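Local coordinates for protein tungsten-containing formylmethanofuran dehydrogenase 2 subunit C (Methanothermobacter wolfeii, PDB 5T5I) that probably forms the beta-helical subunit of a tungsten-dependent formylmethanofuran dehydrogenase complex, which in methanogens reductively fixes carbon dioxide onto methanofuran, at residues 153-164 with 172-183; 196-204 with 215-223. All blocks are in the same frame, centred on the assembly; numbering follows the deposited sequence.

Interaction 1: 153-164 with 172-183; sequences TVHGNADNEIGE and IIKGDVNIMPGI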
loop_
_atom_site.group_PDB
_atom_site.type_symbol
_atom_site.label_atom_id
_atom_site.label_comp_id
_atom_site.label_asym_id
_atom_site.label_seq_id
_atom_site.Cartn_x
_atom_site.Cartn_y
_atom_site.Cartn_z
ATOM N N THR C 153 31.544 31.037 10.171
ATOM C CA THR C 153 30.250 31.465 9.623
ATOM C C THR C 153 30.292 31.299 8.098
ATOM O O THR C 153 31.188 31.836 7.454
ATOM C CB THR C 153 29.908 32.912 10.003
ATOM O OG1 THR C 153 30.024 33.066 11.414
ATOM C CG2 THR C 153 28.485 33.299 9.577
ATOM N N VAL C 154 29.350 30.543 7.539
ATOM C CA VAL C 154 29.203 30.328 6.088
ATOM C C VAL C 154 27.864 30.971 5.716
ATOM O O VAL C 154 26.833 30.526 6.222
ATOM C CB VAL C 154 29.236 28.818 5.727
ATOM C CG1 VAL C 154 28.987 28.593 4.231
ATOM C CG2 VAL C 154 30.555 28.183 6.140
ATOM N N HIS C 155 27.868 32.000 4.853
ATOM C CA HIS C 155 26.634 32.711 4.470
ATOM C C HIS C 155 25.791 31.941 3.452
ATOM O O HIS C 155 24.579 32.121 3.427
ATOM C CB HIS C 155 26.927 34.133 3.988
ATOM C CG HIS C 155 27.401 35.037 5.082
ATOM N ND1 HIS C 155 26.710 36.176 5.416
ATOM C CD2 HIS C 155 28.452 34.908 5.927
ATOM C CE1 HIS C 155 27.383 36.737 6.404
ATOM N NE2 HIS C 155 28.420 35.991 6.766
ATOM N N GLY C 156 26.431 31.082 2.658
ATOM C CA GLY C 156 25.750 30.234 1.686
ATOM C C GLY C 156 25.469 28.861 2.270
ATOM O O GLY C 156 25.234 28.723 3.474
ATOM N N ASN C 157 25.547 27.836 1.427
ATOM C CA ASN C 157 25.341 26.431 1.806
ATOM C C ASN C 157 26.648 25.718 2.104
ATOM O O ASN C 157 27.717 26.181 1.706
ATOM C CB ASN C 157 24.643 25.680 0.660
ATOM C CG ASN C 157 23.337 26.312 0.248
ATOM O OD1 ASN C 157 22.532 26.730 1.091
ATOM N ND2 ASN C 157 23.099 26.434 -1.043
ATOM N N ALA C 158 26.559 24.564 2.792
ATOM C CA ALA C 158 27.699 23.672 3.046
ATOM C C ALA C 158 27.249 22.236 2.762
ATOM O O ALA C 158 26.054 22.001 2.556
ATOM C CB ALA C 158 28.240 23.824 4.459
ATOM N N ASP C 159 28.179 21.300 2.678
ATOM C CA ASP C 159 27.848 19.923 2.271
ATOM C C ASP C 159 27.774 18.919 3.438
ATOM O O ASP C 159 26.879 19.067 4.274
ATOM C CB ASP C 159 28.812 19.485 1.161
ATOM C CG ASP C 159 28.760 20.361 -0.085
ATOM O OD1 ASP C 159 27.670 20.902 -0.390
ATOM O OD2 ASP C 159 29.800 20.490 -0.766
ATOM N N ASN C 160 28.622 17.864 3.471
ATOM C CA ASN C 160 28.532 16.820 4.487
ATOM C C ASN C 160 29.481 16.981 5.641
ATOM O O ASN C 160 30.566 17.538 5.496
ATOM C CB ASN C 160 28.818 15.444 3.873
ATOM C CG ASN C 160 27.782 14.919 2.917
ATOM O OD1 ASN C 160 26.752 15.532 2.662
ATOM N ND2 ASN C 160 27.995 13.711 2.445
ATOM N N GLU C 161 29.093 16.379 6.768
ATOM C CA GLU C 161 29.928 16.207 7.947
ATOM C C GLU C 161 30.520 17.502 8.508
ATOM O O GLU C 161 31.677 17.527 8.942
ATOM C CB GLU C 161 31.029 15.165 7.635
ATOM C CG GLU C 161 30.475 13.798 7.246
ATOM C CD GLU C 161 31.565 12.795 6.937
ATOM O OE1 GLU C 161 32.127 12.205 7.889
ATOM O OE2 GLU C 161 31.933 12.675 5.747
ATOM N N ILE C 162 29.716 18.579 8.540
ATOM C CA ILE C 162 30.208 19.807 9.135
ATOM C C ILE C 162 30.323 19.547 10.658
ATOM O O ILE C 162 29.511 18.811 11.233
ATOM C CB ILE C 162 29.343 21.069 8.808
ATOM C CG1 ILE C 162 27.958 21.016 9.453
ATOM C CG2 ILE C 162 29.220 21.326 7.281
ATOM C CD1 ILE C 162 27.485 22.370 9.843
ATOM N N GLY C 163 31.373 20.056 11.263
ATOM C CA GLY C 163 31.630 19.850 12.685
ATOM C C GLY C 163 31.884 18.408 13.089
ATOM O O GLY C 163 31.575 18.007 14.213
ATOM N N GLU C 164 32.456 17.616 12.185
ATOM C CA GLU C 164 32.795 16.212 12.443
ATOM C C GLU C 164 33.784 16.106 13.625
ATOM O O GLU C 164 34.822 16.758 13.607
ATOM C CB GLU C 164 33.359 15.587 11.152
ATOM C CG GLU C 164 33.850 14.143 11.263
ATOM C CD GLU C 164 35.348 13.937 11.156
ATOM O OE1 GLU C 164 36.098 14.930 11.259
ATOM O OE2 GLU C 164 35.782 12.766 11.097
ATOM N N ILE C 172 28.179 28.348 12.238
ATOM C CA ILE C 172 26.892 28.878 11.791
ATOM C C ILE C 172 26.808 28.729 10.265
ATOM O O ILE C 172 27.668 29.256 9.559
ATOM C CB ILE C 172 26.685 30.353 12.233
ATOM C CG1 ILE C 172 26.691 30.473 13.777
ATOM C CG2 ILE C 172 25.375 30.916 11.649
ATOM C CD1 ILE C 172 26.795 31.887 14.304
ATOM N N ILE C 173 25.799 28.006 9.762
ATOM C CA ILE C 173 25.535 27.884 8.318
ATOM C C ILE C 173 24.245 28.659 8.084
ATOM O O ILE C 173 23.197 28.266 8.607
ATOM C CB ILE C 173 25.393 26.405 7.833
ATOM C CG1 ILE C 173 26.533 25.508 8.341
ATOM C CG2 ILE C 173 25.277 26.332 6.291
ATOM C CD1 ILE C 173 27.954 25.916 7.976
ATOM N N LYS C 174 24.307 29.755 7.334
ATOM C CA LYS C 174 23.112 30.566 7.074
ATOM C C LYS C 174 22.194 29.935 6.001
ATOM O O LYS C 174 20.997 30.192 5.998
ATOM C CB LYS C 174 23.484 32.005 6.756
ATOM C CG LYS C 174 24.237 32.677 7.912
ATOM C CD LYS C 174 24.457 34.201 7.689
ATOM C CE LYS C 174 24.275 35.153 8.865
ATOM N NZ LYS C 174 24.222 34.525 10.223
ATOM N N GLY C 175 22.759 29.095 5.133
ATOM C CA GLY C 175 22.016 28.348 4.129
ATOM C C GLY C 175 21.689 26.929 4.578
ATOM O O GLY C 175 21.492 26.658 5.771
ATOM N N ASP C 176 21.650 26.011 3.615
ATOM C CA ASP C 176 21.347 24.597 3.842
ATOM C C ASP C 176 22.609 23.742 3.959
ATOM O O ASP C 176 23.679 24.130 3.491
ATOM C CB ASP C 176 20.525 24.062 2.657
ATOM C CG ASP C 176 19.286 24.877 2.351
ATOM O OD1 ASP C 176 18.621 25.321 3.310
ATOM O OD2 ASP C 176 19.001 25.099 1.153
ATOM N N VAL C 177 22.459 22.550 4.547
ATOM C CA VAL C 177 23.499 21.520 4.599
ATOM C C VAL C 177 22.935 20.235 3.986
ATOM O O VAL C 177 21.712 20.068 3.882
ATOM C CB VAL C 177 24.130 21.250 5.988
ATOM C CG1 VAL C 177 24.756 22.511 6.573
ATOM C CG2 VAL C 177 23.128 20.645 6.950
ATOM N N ASN C 178 23.822 19.307 3.631
ATOM C CA ASN C 178 23.405 18.038 3.064
ATOM C C ASN C 178 23.205 16.993 4.173
ATOM O O ASN C 178 22.204 17.095 4.882
ATOM C CB ASN C 178 24.347 17.606 1.936
ATOM C CG ASN C 178 23.795 16.447 1.143
ATOM O OD1 ASN C 178 22.676 16.503 0.681
ATOM N ND2 ASN C 178 24.561 15.404 0.920
ATOM N N ILE C 179 24.121 16.017 4.374
ATOM C CA ILE C 179 23.891 15.000 5.401
ATOM C C ILE C 179 24.962 14.983 6.483
ATOM O O ILE C 179 26.070 15.463 6.293
ATOM C CB ILE C 179 23.691 13.592 4.784
ATOM C CG1 ILE C 179 24.983 13.068 4.097
ATOM C CG2 ILE C 179 22.505 13.594 3.825
ATOM C CD1 ILE C 179 24.940 11.573 3.738
ATOM N N MET C 180 24.593 14.436 7.633
ATOM C CA MET C 180 25.461 14.176 8.784
ATOM C C MET C 180 26.165 15.402 9.403
ATOM O O MET C 180 27.325 15.277 9.811
ATOM C CB MET C 180 26.490 13.084 8.422
ATOM C CG MET C 180 25.838 11.835 7.845
ATOM S SD MET C 180 26.879 10.388 7.488
ATOM C CE MET C 180 27.860 10.970 6.096
ATOM N N PRO C 181 25.480 16.557 9.587
ATOM C CA PRO C 181 26.117 17.655 10.334
ATOM C C PRO C 181 26.236 17.254 11.808
ATOM O O PRO C 181 25.326 16.610 12.343
ATOM C CB PRO C 181 25.141 18.820 10.156
ATOM C CG PRO C 181 23.808 18.169 10.019
ATOM C CD PRO C 181 24.076 16.888 9.245
ATOM N N GLY C 182 27.364 17.578 12.429
ATOM C CA GLY C 182 27.629 17.221 13.820
ATOM C C GLY C 182 27.903 15.746 14.076
ATOM O O GLY C 182 27.777 15.281 15.219
ATOM N N ILE C 183 28.283 14.990 13.022
ATOM C CA ILE C 183 28.643 13.563 13.134
ATOM C C ILE C 183 29.736 13.399 14.219
ATOM O O ILE C 183 30.730 14.111 14.183
ATOM C CB ILE C 183 29.085 12.963 11.765
ATOM C CG1 ILE C 183 29.297 11.420 11.842
ATOM C CG2 ILE C 183 30.334 13.659 11.197
ATOM C CD1 ILE C 183 28.070 10.611 11.537
HETATM O O HOH W 1 26.741 18.484 7.023
#
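Asn160 and Asn178 sit side by side on successive coils of a parallel beta-helix, a two-residue asparagine pair on adjacent coils, as in an asparagine ladder. From CB, which lies 3.7 Å from Ile179 O, the Asn160 side chain leaves with CG trans to its own carbonyl carbon (chi1 -69°) and runs alongside the next coil, its end drawing nearer, where CG and ND2 rest against CG1 of Ile179. Its tip oxygen takes two donors. Asn178 ND2 reaches Asn160 OD1 at 2.8 Å, in the carbonyl plane and on a lone pair, with the two amides only 8° from coplanar; Ile179 N comes to the same OD1 from above that plane, at 3.2 Å. With an alanine here, Ile179 N is likely to lose its acceptor, and the Asn178 amide the bond that holds it in plane. Asn157 OD1 makes a similar side-chain-to-backbone link, accepting from Asp176 N at 2.8 Å.

Inside the coil, Ile162 and Ile173 meet tip to tip, Ile162 CD1 lying 3.6 Å from Ile173 CG1, while Ile162 CG1 rests on Pro181 CB. On the outside, CD of Lys174 lies over one face of the His155 ring, as His155 NE2 bonds to Glu127. Water 1 donates to both Asp159 O and Ile179 O. Glu164 OE1 is hydrogen-bonded to Ser139 OG; its OE2, like Glu161 OE1, makes a salt bridge to another protein's chain. Val154 N donates to Ile172 O and Lys174 N to Val154 O, pairing strands 151-154 and 170-173 in parallel; 125-128 and 187-192 flank them, Ile162 touches Ile190, and strand 177-179 lies beside 196-198.

Interaction 2: 196-204 with 215-223; sequences VVARAGGEM and MQEFLAGFK
Ring edges of Phe218 and Phe222 meet backbone oxygens of the 199-202 turn: Phe218 CE1 lies 3.4 Å from Ala200 O, and Phe222 CZ lies 3.5 Å from Gly201 O, each oxygen near the plane of its ring. CB of Phe218 points away from 196-204, yet with CG anti to the backbone N (chi1 -166°) the ring end comes nearer to Ala200 O. Met204 also lies at the edge of Phe222, a Met-aromatic contact, its SD 3.8 Å from Phe222 CZ and the two side chains crossing at about a right angle. Leu219 rests CD1 against the turn itself, 3.6 Å from Gly202 CA and close to Ala200 O. At the other end the two segments are joined by backbone, with Gln216 N donating to Val196 O over 2.9 Å, followed by a weaker bond from Glu217 N to Val197 O. Beyond it the two backbones part enough for two waters to bridge them, water 2 linking Arg199 N to Phe218 O and water 3 linking Ala200 N to Glu217 O.

A second shell sets these groups. Met215 places CE over one face of Phe218, and Phe218 CZ in turn lies over a face of Phe222. Overlapping type II turns shape the 199-204 backbone; Gly201 O accepts from Met204 N at 3.0 Å. Arg199 and Glu217 form salt bridges with another protein's chain. The contact lies toward the C-terminal end of what is consistent with a parallel beta-helix: strand 196-198 lies against 177-179, while Val258 of strand 256-261 packs on Phe218, Phe222 and Met204, and Phe245 of strand 241-247 meets Phe218 edge-to-face.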
loop_
_atom_site.group_PDB
_atom_site.type_symbol
_atom_site.label_atom_id
_atom_site.label_comp_id
_atom_site.label_asym_id
_atom_site.label_seq_id
_atom_site.Cartn_x
_atom_site.Cartn_y
_atom_site.Cartn_z
ATOM N N VAL C 196 18.268 20.632 6.460
ATOM C CA VAL C 196 19.154 19.464 6.587
ATOM C C VAL C 196 18.478 18.315 5.828
ATOM O O VAL C 196 17.287 18.082 6.024
ATOM C CB VAL C 196 19.396 19.037 8.063
ATOM C CG1 VAL C 196 20.332 17.823 8.148
ATOM C CG2 VAL C 196 19.927 20.193 8.903
ATOM N N VAL C 197 19.234 17.556 5.027
ATOM C CA VAL C 197 18.663 16.398 4.319
ATOM C C VAL C 197 18.482 15.235 5.317
ATOM O O VAL C 197 17.385 14.691 5.425
ATOM C CB VAL C 197 19.509 15.981 3.088
ATOM C CG1 VAL C 197 18.992 14.686 2.462
ATOM C CG2 VAL C 197 19.551 17.107 2.060
ATOM N N ALA C 198 19.541 14.857 6.035
ATOM C CA ALA C 198 19.452 13.724 6.958
ATOM C C ALA C 198 20.598 13.635 7.958
ATOM O O ALA C 198 21.652 14.243 7.784
ATOM C CB ALA C 198 19.405 12.421 6.166
ATOM N N ARG C 199 20.364 12.823 8.991
ATOM C CA ARG C 199 21.334 12.371 9.981
ATOM C C ARG C 199 22.005 13.456 10.819
ATOM O O ARG C 199 23.179 13.304 11.169
ATOM C CB ARG C 199 22.406 11.505 9.265
ATOM C CG ARG C 199 21.817 10.330 8.509
ATOM C CD ARG C 199 22.789 9.665 7.542
ATOM N NE ARG C 199 22.072 8.677 6.743
ATOM C CZ ARG C 199 22.600 7.869 5.832
ATOM N NH1 ARG C 199 23.905 7.879 5.602
ATOM N NH2 ARG C 199 21.833 7.005 5.181
ATOM N N ALA C 200 21.268 14.504 11.211
ATOM C CA ALA C 200 21.855 15.534 12.076
ATOM C C ALA C 200 22.179 14.910 13.437
ATOM O O ALA C 200 21.370 14.168 13.981
ATOM C CB ALA C 200 20.889 16.710 12.262
ATOM N N GLY C 201 23.385 15.154 13.925
ATOM C CA GLY C 201 23.803 14.643 15.218
ATOM C C GLY C 201 24.062 13.148 15.277
ATOM O O GLY C 201 24.115 12.589 16.376
ATOM N N GLY C 202 24.234 12.501 14.114
ATOM C CA GLY C 202 24.528 11.074 14.052
ATOM C C GLY C 202 25.738 10.743 14.905
ATOM O O GLY C 202 26.762 11.414 14.794
ATOM N N GLU C 203 25.582 9.799 15.838
ATOM C CA GLU C 203 26.637 9.360 16.760
ATOM C C GLU C 203 27.215 10.490 17.658
ATOM O O GLU C 203 28.326 10.362 18.166
ATOM C CB GLU C 203 27.741 8.625 15.980
ATOM C CG GLU C 203 27.237 7.342 15.345
ATOM C CD GLU C 203 28.224 6.767 14.356
ATOM O OE1 GLU C 203 28.209 7.195 13.182
ATOM O OE2 GLU C 203 29.044 5.915 14.774
ATOM N N MET C 204 26.449 11.567 17.911
ATOM C CA MET C 204 26.939 12.632 18.788
ATOM C C MET C 204 26.919 12.140 20.254
ATOM O O MET C 204 26.046 11.352 20.641
ATOM C CB MET C 204 26.119 13.943 18.621
ATOM C CG MET C 204 24.749 13.915 19.293
ATOM S SD MET C 204 23.673 15.361 19.013
ATOM C CE MET C 204 24.774 16.705 19.359
ATOM N N MET C 215 14.338 19.472 8.669
ATOM C CA MET C 215 15.179 18.264 8.624
ATOM C C MET C 215 14.305 17.271 7.836
ATOM O O MET C 215 13.221 16.930 8.313
ATOM C CB MET C 215 15.486 17.689 10.020
ATOM C CG MET C 215 16.317 18.594 10.884
ATOM S SD MET C 215 17.063 17.746 12.290
ATOM C CE MET C 215 15.660 17.097 13.082
ATOM N N GLN C 216 14.704 16.869 6.619
ATOM C CA GLN C 216 13.872 15.937 5.836
ATOM C C GLN C 216 13.708 14.579 6.548
ATOM O O GLN C 216 12.618 14.009 6.527
ATOM C CB GLN C 216 14.432 15.704 4.421
ATOM C CG GLN C 216 14.420 16.923 3.502
ATOM C CD GLN C 216 14.942 16.587 2.114
ATOM O OE1 GLN C 216 14.725 15.492 1.583
ATOM N NE2 GLN C 216 15.614 17.526 1.467
ATOM N N GLU C 217 14.804 14.081 7.162
ATOM C CA GLU C 217 14.865 12.809 7.887
ATOM C C GLU C 217 15.679 12.980 9.159
ATOM O O GLU C 217 16.573 13.816 9.200
ATOM C CB GLU C 217 15.561 11.748 7.040
ATOM C CG GLU C 217 14.886 11.439 5.715
ATOM C CD GLU C 217 15.773 10.589 4.827
ATOM O OE1 GLU C 217 16.079 9.440 5.221
ATOM O OE2 GLU C 217 16.267 11.110 3.803
ATOM N N PHE C 218 15.374 12.186 10.186
ATOM C CA PHE C 218 16.096 12.227 11.454
ATOM C C PHE C 218 16.456 10.787 11.892
ATOM O O PHE C 218 16.491 9.903 11.035
ATOM C CB PHE C 218 15.327 13.066 12.491
ATOM C CG PHE C 218 16.067 13.489 13.750
ATOM C CD1 PHE C 218 17.384 13.938 13.694
ATOM C CD2 PHE C 218 15.461 13.384 14.995
ATOM C CE1 PHE C 218 18.066 14.293 14.856
ATOM C CE2 PHE C 218 16.149 13.742 16.156
ATOM C CZ PHE C 218 17.437 14.217 16.076
ATOM N N LEU C 219 16.772 10.553 13.181
ATOM C CA LEU C 219 17.324 9.307 13.673
ATOM C C LEU C 219 16.573 8.745 14.884
ATOM O O LEU C 219 16.261 9.477 15.835
ATOM C CB LEU C 219 18.768 9.635 14.033
ATOM C CG LEU C 219 19.738 9.922 12.859
ATOM C CD1 LEU C 219 21.034 10.531 13.385
ATOM C CD2 LEU C 219 20.071 8.653 12.085
ATOM N N ALA C 220 16.325 7.421 14.860
ATOM C CA ALA C 220 15.574 6.726 15.897
ATOM C C ALA C 220 16.305 6.552 17.234
ATOM O O ALA C 220 15.663 6.192 18.216
ATOM C CB ALA C 220 15.089 5.387 15.378
ATOM N N GLY C 221 17.617 6.823 17.270
ATOM C CA GLY C 221 18.400 6.775 18.501
ATOM C C GLY C 221 18.234 8.000 19.395
ATOM O O GLY C 221 18.854 8.069 20.456
ATOM N N PHE C 222 17.403 8.983 18.994
ATOM C CA PHE C 222 17.169 10.188 19.799
ATOM C C PHE C 222 15.895 10.045 20.634
ATOM O O PHE C 222 14.958 9.380 20.201
ATOM C CB PHE C 222 17.098 11.421 18.901
ATOM C CG PHE C 222 18.462 11.961 18.536
ATOM C CD1 PHE C 222 19.212 11.376 17.528
ATOM C CD2 PHE C 222 19.007 13.042 19.221
ATOM C CE1 PHE C 222 20.480 11.865 17.204
ATOM C CE2 PHE C 222 20.280 13.521 18.905
ATOM C CZ PHE C 222 21.015 12.917 17.909
ATOM N N LYS C 223 15.871 10.642 21.835
ATOM C CA LYS C 223 14.701 10.642 22.712
ATOM C C LYS C 223 14.067 12.013 22.603
ATOM O O LYS C 223 14.761 13.018 22.709
ATOM C CB LYS C 223 15.095 10.394 24.167
ATOM C CG LYS C 223 13.937 10.346 25.154
ATOM C CD LYS C 223 14.455 10.124 26.572
ATOM C CE LYS C 223 13.334 10.023 27.583
ATOM N NZ LYS C 223 13.649 10.768 28.831
HETATM O O HOH W 2 18.398 10.506 9.023
HETATM O O HOH W 3 18.539 15.269 10.460
#

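Interactions 1 and 2 are two interfaces of one stack, separated by the interface between 172-183 and 196-204, their centres about 14 Å apart. Across that interface probable hydrogen bonds run from Met180 N to Ala198 O at 3.0 Å and from Gly201 N to Pro181 O at 2.9 Å, and Ile183 CD1 packs 3.6 Å from Gly202 O. Backbone bonding and apolar stacking carry on from one to the other, but the asparagine pair ends at Val197, which lies beside Asn178. The calcium ion, bound by Ser139, Tyr140 and Asp143, lies about 3 Å from the side chain of Glu164 in interaction 1, and about 14 Å from that of Met204 in interaction 2.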